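Leucine aminopeptidase 2, chloroplastic (Streptomyces sp. BC16019, PDB 5LHJ) acts in bottromycin maturation and, as a manganese-binding M17 metalloaminopeptidase, probably removes unsubstituted amino acids from the N-terminus of peptides. Local coordinates at residues Thr337-Thr342 with Gly346-Ala351; Ala372-Ala377 with Ile442-Phe447. One frame throughout, in Å; residues are numbered along the deposited sequence.

Contact 1 of 2, residues Thr337-Thr342 with Gly346-Ala351; sequences TEITHT and GRVVLA
Ile339 and Val348 make the main apolar contact here. Their side chains cross at an angle, methyl against methyl. Ile339 CD1 lies 3.8 Å from Val348 CG2 and 4.2 Å from Val348 CG1, so it sits across the fork of the valine. The torsions put it there: CG1 of Ile339 stands beside its own backbone N (chi1 -54°), and a second turn (chi2 -58°) carries CD1 to the helix. Thr337 adds a looser touch, its CG2 lying 4.4 Å from Val348 CG2. Val230 of helix 225-231 also packs on Val348.

The polar end of Thr337 is bonded outside the two segments. Its OG1 hydrogen-bonds to His331 NE2, which leaves its methyl for the valine. In the backbone, Thr337 pairs with Val329 and Glu338 with Arg431, as the middle strand of a three-stranded sheet. No hydrogen bond joins the two segments.

Thr342 OG1 bonds to Gly268 O and Ser271 N, just before the metal-binding Asp343. This is a strand, a loop and a helix in sequence, with the strand end (Thr337) and the first loop residue (Ile339) set against Val348 in the first turn of helix 345-358. The loop and the start of the helix carry the Thr-Asp-Asn-Glu-Gly-Arg sequence, the M17 signature region that supplies two of the manganese ligands, Asp343 and Glu345.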
ATOM      1  N   THR A 337     -22.138  -0.003  22.790  1.00 16.56           N
ATOM      2  CA  THR A 337     -21.203   0.372  21.732  1.00 16.44           C
ATOM      3  C   THR A 337     -20.748  -0.853  20.973  1.00 16.40           C
ATOM      4  O   THR A 337     -20.330  -1.842  21.577  1.00 16.85           O
ATOM      5  CB  THR A 337     -19.962   1.070  22.313  1.00 16.34           C
ATOM      6  OG1 THR A 337     -20.355   2.269  22.992  1.00 16.62           O
ATOM      7  CG2 THR A 337     -18.936   1.408  21.244  1.00 16.49           C
ATOM      8  N   GLU A 338     -20.804  -0.755  19.648  1.00 16.48           N
ATOM      9  CA  GLU A 338     -20.282  -1.762  18.745  1.00 16.97           C
ATOM     10  C   GLU A 338     -18.826  -1.451  18.415  1.00 16.78           C
ATOM     11  O   GLU A 338     -18.514  -0.331  17.995  1.00 16.60           O
ATOM     12  CB  GLU A 338     -21.088  -1.787  17.453  1.00 17.57           C
ATOM     13  CG  GLU A 338     -20.653  -2.880  16.492  1.00 18.46           C
ATOM     14  CD  GLU A 338     -21.333  -2.822  15.133  1.00 19.28           C
ATOM     15  OE1 GLU A 338     -21.926  -1.780  14.757  1.00 19.49           O
ATOM     16  OE2 GLU A 338     -21.240  -3.837  14.416  1.00 20.17           O
ATOM     17  N   ILE A 339     -17.950  -2.440  18.603  1.00 16.69           N
ATOM     18  CA  ILE A 339     -16.525  -2.309  18.302  1.00 17.21           C
ATOM     19  C   ILE A 339     -16.313  -2.565  16.820  1.00 17.52           C
ATOM     20  O   ILE A 339     -16.270  -3.717  16.364  1.00 18.70           O
ATOM     21  CB  ILE A 339     -15.642  -3.265  19.153  1.00 17.34           C
ATOM     22  CG1 ILE A 339     -15.926  -3.093  20.654  1.00 17.43           C
ATOM     23  CG2 ILE A 339     -14.150  -3.044  18.841  1.00 17.71           C
ATOM     24  CD1 ILE A 339     -15.722  -1.695  21.203  1.00 17.42           C
ATOM     25  N   THR A 340     -16.202  -1.495  16.045  1.00 17.04           N
ATOM     26  CA  THR A 340     -15.942  -1.631  14.615  1.00 17.13           C
ATOM     27  C   THR A 340     -14.453  -1.537  14.254  1.00 17.30           C
ATOM     28  O   THR A 340     -14.077  -1.877  13.132  1.00 17.56           O
ATOM     29  CB  THR A 340     -16.749  -0.596  13.826  1.00 17.16           C
ATOM     30  OG1 THR A 340     -16.456   0.706  14.325  1.00 16.84           O
ATOM     31  CG2 THR A 340     -18.266  -0.865  13.984  1.00 17.40           C
ATOM     32  N   HIS A 341     -13.614  -1.065  15.179  1.00 16.84           N
ATOM     33  CA  HIS A 341     -12.161  -1.034  14.976  1.00 17.38           C
ATOM     34  C   HIS A 341     -11.518  -1.064  16.360  1.00 16.91           C
ATOM     35  O   HIS A 341     -11.804  -0.187  17.177  1.00 16.65           O
ATOM     36  CB  HIS A 341     -11.756   0.241  14.181  1.00 17.67           C
ATOM     37  CG  HIS A 341     -10.404   0.160  13.539  1.00 18.46           C
ATOM     38  ND1 HIS A 341      -9.254  -0.026  14.267  1.00 18.75           N
ATOM     39  CD2 HIS A 341     -10.013   0.242  12.244  1.00 19.38           C
ATOM     40  CE1 HIS A 341      -8.209  -0.063  13.456  1.00 19.37           C
ATOM     41  NE2 HIS A 341      -8.646   0.081  12.218  1.00 19.34           N
ATOM     42  N   THR A 342     -10.665  -2.057  16.624  1.00 17.02           N
ATOM     43  CA  THR A 342     -10.056  -2.216  17.952  1.00 17.07           C
ATOM     44  C   THR A 342      -8.993  -1.154  18.298  1.00 17.06           C
ATOM     45  O   THR A 342      -8.600  -1.040  19.454  1.00 16.81           O
ATOM     46  CB  THR A 342      -9.452  -3.622  18.164  1.00 17.44           C
ATOM     47  OG1 THR A 342      -8.336  -3.810  17.285  1.00 17.63           O
ATOM     48  CG2 THR A 342     -10.501  -4.702  17.939  1.00 18.18           C
ATOM     49  N   GLY A 346      -9.546   3.887  23.137  1.00 16.87           N
ATOM     50  CA  GLY A 346      -9.528   4.937  24.149  1.00 16.70           C
ATOM     51  C   GLY A 346     -10.907   5.459  24.519  1.00 16.18           C
ATOM     52  O   GLY A 346     -11.240   5.602  25.707  1.00 16.33           O
ATOM     53  N   ARG A 347     -11.729   5.744  23.505  1.00 15.79           N
ATOM     54  CA  ARG A 347     -13.055   6.294  23.772  1.00 15.43           C
ATOM     55  C   ARG A 347     -13.941   5.286  24.520  1.00 15.49           C
ATOM     56  O   ARG A 347     -14.749   5.664  25.366  1.00 15.25           O
ATOM     57  CB  ARG A 347     -13.718   6.798  22.481  1.00 15.35           C
ATOM     58  CG  ARG A 347     -14.157   5.728  21.485  1.00 15.45           C
ATOM     59  CD  ARG A 347     -14.410   6.352  20.115  1.00 15.44           C
ATOM     60  NE  ARG A 347     -13.157   6.784  19.517  1.00 15.78           N
ATOM     61  CZ  ARG A 347     -13.007   7.369  18.325  1.00 15.96           C
ATOM     62  NH1 ARG A 347     -14.045   7.643  17.539  1.00 16.16           N
ATOM     63  NH2 ARG A 347     -11.789   7.684  17.926  1.00 16.19           N
ATOM     64  N   VAL A 348     -13.744   4.007  24.223  1.00 15.95           N
ATOM     65  CA  VAL A 348     -14.495   2.913  24.842  1.00 16.27           C
ATOM     66  C   VAL A 348     -14.114   2.764  26.328  1.00 16.54           C
ATOM     67  O   VAL A 348     -14.978   2.549  27.166  1.00 16.65           O
ATOM     68  CB  VAL A 348     -14.277   1.589  24.048  1.00 16.69           C
ATOM     69  CG1 VAL A 348     -14.917   0.394  24.743  1.00 17.05           C
ATOM     70  CG2 VAL A 348     -14.804   1.728  22.628  1.00 16.90           C
ATOM     71  N   VAL A 349     -12.832   2.902  26.632  1.00 16.61           N
ATOM     72  CA  VAL A 349     -12.332   2.873  28.006  1.00 17.11           C
ATOM     73  C   VAL A 349     -12.852   4.089  28.812  1.00 16.68           C
ATOM     74  O   VAL A 349     -13.308   3.952  29.954  1.00 17.18           O
ATOM     75  CB  VAL A 349     -10.787   2.832  28.020  1.00 17.41           C
ATOM     76  CG1 VAL A 349     -10.247   3.025  29.416  1.00 18.14           C
ATOM     77  CG2 VAL A 349     -10.261   1.524  27.422  1.00 17.75           C
ATOM     78  N   LEU A 350     -12.774   5.276  28.224  1.00 16.16           N
ATOM     79  CA  LEU A 350     -13.198   6.501  28.891  1.00 16.00           C
ATOM     80  C   LEU A 350     -14.698   6.568  29.179  1.00 15.88           C
ATOM     81  O   LEU A 350     -15.094   7.180  30.168  1.00 15.49           O
ATOM     82  CB  LEU A 350     -12.798   7.728  28.066  1.00 16.30           C
ATOM     83  CG  LEU A 350     -11.296   7.994  27.920  1.00 16.68           C
ATOM     84  CD1 LEU A 350     -11.015   9.060  26.856  1.00 17.07           C
ATOM     85  CD2 LEU A 350     -10.723   8.396  29.244  1.00 16.80           C
ATOM     86  N   ALA A 351     -15.516   5.965  28.309  1.00 15.91           N
ATOM     87  CA  ALA A 351     -16.986   6.070  28.379  1.00 16.10           C
ATOM     88  C   ALA A 351     -17.539   5.838  29.780  1.00 16.46           C
ATOM     89  O   ALA A 351     -18.189   6.708  30.367  1.00 16.48           O
ATOM     90  CB  ALA A 351     -17.624   5.097  27.398  1.00 16.35           C
TER

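Contact 2 of 2, residues Ala372-Ala377 with Ile442-Phe447; sequences ATLTSA and IQAALF
Ala444 meets Leu374 and Thr375 across the contact, and its methyl also rests on one face of a flat group, the guanidinium of Arg347. Ala444 CB lies nearly over the centre of that face, 3.5 Å from Arg347 CZ. Thr375 CG2 is on the same side of the plane but out past its NH2 end, 3.7 Å from Arg347 NH2. The contact between the segments is made of methyls. Ala444 CB points from the helix towards the loop and takes two neighbours, Leu374 CD2 at 3.7 Å and Thr375 CG2 at 3.7 Å. Those two methyls, Leu374 CD2 and Thr375 CG2, are 4.6 Å apart, so the alanine methyl sits over the gap between them.

The loop follows strand 367-372 of the large mixed sheet of the catalytic domain and leads into helix 377-382. It passes beside the metal site. Thr373, at the centre of an inverse gamma turn, hydrogen-bonds through O to Lys261 NZ and through OG1 to Asp284 OD1; both partners bind manganese.

Thr375 divides its branches. With chi1 67°, OG1 is set between the backbone N and the carbonyl carbon, and it bonds to Asp462 OD2 and Thr441 OG1. The methyl is left to face Ala444. Asp462 OD1 also takes the Leu374 N-H, so one carboxylate holds both loop residues.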
ATOM      1  N   ALA A 372      -6.815  13.115  26.945  1.00 16.04           N
ATOM      2  CA  ALA A 372      -6.547  11.844  26.290  1.00 16.30           C
ATOM      3  C   ALA A 372      -5.770  12.015  25.005  1.00 16.78           C
ATOM      4  O   ALA A 372      -6.001  12.955  24.249  1.00 16.77           O
ATOM      5  CB  ALA A 372      -7.862  11.118  26.025  1.00 16.64           C
ATOM      6  N   THR A 373      -4.821  11.111  24.772  1.00 17.29           N
ATOM      7  CA  THR A 373      -4.166  10.971  23.463  1.00 17.71           C
ATOM      8  C   THR A 373      -5.100  10.117  22.603  1.00 18.41           C
ATOM      9  O   THR A 373      -4.929   8.895  22.480  1.00 19.16           O
ATOM     10  CB  THR A 373      -2.782  10.329  23.610  1.00 18.10           C
ATOM     11  OG1 THR A 373      -2.894   9.122  24.378  1.00 17.96           O
ATOM     12  CG2 THR A 373      -1.835  11.289  24.333  1.00 18.28           C
ATOM     13  N   LEU A 374      -6.114  10.752  22.028  1.00 18.35           N
ATOM     14  CA  LEU A 374      -7.270  10.005  21.551  1.00 18.93           C
ATOM     15  C   LEU A 374      -7.237   9.668  20.070  1.00 19.52           C
ATOM     16  O   LEU A 374      -7.424   8.508  19.727  1.00 20.18           O
ATOM     17  CB  LEU A 374      -8.580  10.711  21.933  1.00 18.96           C
ATOM     18  CG  LEU A 374      -9.810   9.806  22.069  1.00 19.01           C
ATOM     19  CD1 LEU A 374      -9.617   8.762  23.166  1.00 19.23           C
ATOM     20  CD2 LEU A 374     -11.046  10.634  22.332  1.00 18.93           C
ATOM     21  N   THR A 375      -6.990  10.648  19.199  1.00 19.84           N
ATOM     22  CA  THR A 375      -7.162  10.429  17.755  1.00 20.45           C
ATOM     23  C   THR A 375      -5.990  10.909  16.938  1.00 21.74           C
ATOM     24  O   THR A 375      -5.408  11.943  17.248  1.00 22.32           O
ATOM     25  CB  THR A 375      -8.429  11.118  17.207  1.00 20.72           C
ATOM     26  OG1 THR A 375      -8.291  12.552  17.265  1.00 20.36           O
ATOM     27  CG2 THR A 375      -9.639  10.673  17.989  1.00 20.44           C
ATOM     28  N   SER A 376      -5.688  10.179  15.873  1.00 22.69           N
ATOM     29  CA  SER A 376      -4.621  10.560  14.955  1.00 24.54           C
ATOM     30  C   SER A 376      -5.106  11.568  13.921  1.00 25.49           C
ATOM     31  O   SER A 376      -4.293  12.281  13.344  1.00 27.34           O
ATOM     32  CB  SER A 376      -4.056   9.328  14.263  1.00 25.64           C
ATOM     33  OG  SER A 376      -5.088   8.639  13.567  1.00 26.88           O
ATOM     34  N   ALA A 377      -6.419  11.650  13.703  1.00 25.75           N
ATOM     35  CA  ALA A 377      -6.986  12.508  12.661  1.00 27.18           C
ATOM     36  C   ALA A 377      -6.729  13.982  12.957  1.00 29.96           C
ATOM     37  O   ALA A 377      -6.514  14.752  12.020  1.00 31.20           O
ATOM     38  CB  ALA A 377      -8.473  12.241  12.499  1.00 27.25           C
ATOM     39  N   ILE A 442     -13.656  14.818  15.708  1.00 16.34           N
ATOM     40  CA  ILE A 442     -14.951  15.362  16.128  1.00 16.25           C
ATOM     41  C   ILE A 442     -15.896  14.234  16.575  1.00 15.95           C
ATOM     42  O   ILE A 442     -16.570  14.343  17.618  1.00 15.91           O
ATOM     43  CB  ILE A 442     -15.555  16.279  15.034  1.00 17.14           C
ATOM     44  CG1 ILE A 442     -14.591  17.476  14.818  1.00 17.72           C
ATOM     45  CG2 ILE A 442     -16.965  16.712  15.438  1.00 17.11           C
ATOM     46  CD1 ILE A 442     -15.070  18.591  13.931  1.00 18.42           C
ATOM     47  N   GLN A 443     -15.918  13.133  15.830  1.00 15.68           N
ATOM     48  CA  GLN A 443     -16.768  11.996  16.191  1.00 15.70           C
ATOM     49  C   GLN A 443     -16.401  11.431  17.566  1.00 15.40           C
ATOM     50  O   GLN A 443     -17.290  11.083  18.338  1.00 15.60           O
ATOM     51  CB  GLN A 443     -16.694  10.891  15.140  1.00 15.94           C
ATOM     52  CG  GLN A 443     -17.289  11.303  13.805  1.00 16.50           C
ATOM     53  CD  GLN A 443     -16.777  10.465  12.650  1.00 17.04           C
ATOM     54  OE1 GLN A 443     -16.429   9.291  12.820  1.00 17.54           O
ATOM     55  NE2 GLN A 443     -16.751  11.050  11.455  1.00 17.36           N
ATOM     56  N   ALA A 444     -15.100  11.374  17.880  1.00 15.10           N
ATOM     57  CA  ALA A 444     -14.669  10.860  19.195  1.00 14.88           C
ATOM     58  C   ALA A 444     -15.163  11.747  20.339  1.00 14.87           C
ATOM     59  O   ALA A 444     -15.572  11.248  21.399  1.00 14.89           O
ATOM     60  CB  ALA A 444     -13.156  10.708  19.261  1.00 14.80           C
ATOM     61  N   ALA A 445     -15.127  13.061  20.125  1.00 14.94           N
ATOM     62  CA  ALA A 445     -15.593  14.021  21.114  1.00 15.16           C
ATOM     63  C   ALA A 445     -17.099  13.865  21.340  1.00 15.11           C
ATOM     64  O   ALA A 445     -17.568  13.856  22.481  1.00 14.88           O
ATOM     65  CB  ALA A 445     -15.246  15.444  20.673  1.00 15.14           C
ATOM     66  N   LEU A 446     -17.853  13.728  20.242  1.00 15.24           N
ATOM     67  CA  LEU A 446     -19.308  13.474  20.318  1.00 15.53           C
ATOM     68  C   LEU A 446     -19.638  12.148  21.029  1.00 15.43           C
ATOM     69  O   LEU A 446     -20.585  12.065  21.813  1.00 15.58           O
ATOM     70  CB  LEU A 446     -19.924  13.490  18.913  1.00 15.72           C
ATOM     71  CG  LEU A 446     -19.864  14.849  18.195  1.00 16.03           C
ATOM     72  CD1 LEU A 446     -20.144  14.697  16.707  1.00 16.34           C
ATOM     73  CD2 LEU A 446     -20.830  15.844  18.827  1.00 16.50           C
ATOM     74  N   PHE A 447     -18.852  11.114  20.736  1.00 15.34           N
ATOM     75  CA  PHE A 447     -18.950   9.819  21.413  1.00 15.43           C
ATOM     76  C   PHE A 447     -18.826  10.003  22.929  1.00 15.67           C
ATOM     77  O   PHE A 447     -19.688   9.518  23.694  1.00 15.84           O
ATOM     78  CB  PHE A 447     -17.867   8.871  20.838  1.00 15.15           C
ATOM     79  CG  PHE A 447     -17.863   7.486  21.406  1.00 14.97           C
ATOM     80  CD1 PHE A 447     -17.390   7.233  22.702  1.00 14.88           C
ATOM     81  CD2 PHE A 447     -18.276   6.406  20.632  1.00 14.89           C
ATOM     82  CE1 PHE A 447     -17.367   5.944  23.219  1.00 14.95           C
ATOM     83  CE2 PHE A 447     -18.235   5.113  21.143  1.00 14.94           C
ATOM     84  CZ  PHE A 447     -17.792   4.884  22.441  1.00 14.81           C
TER

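How the contacts relate
Arg347 connects the two contacts, whose centres are 11 Å apart. It lies on the helix of contact 1, but its side chain runs into contact 2. A salt bridge to Asp440 ties its guanidinium to helix 440-449. The backbone of Arg347 takes part too: its O is 3.4 Å from CE1 of the Phe447 ring, and its N is 3.7 Å from Leu374 CD1. Both contacts border the manganese site, which holds no metal in this chain. In contact 1 the side chain of Val348 is about 5 Å from that of Glu345. In contact 2 the side chain of Leu374 is about 4 Å from that of Lys261.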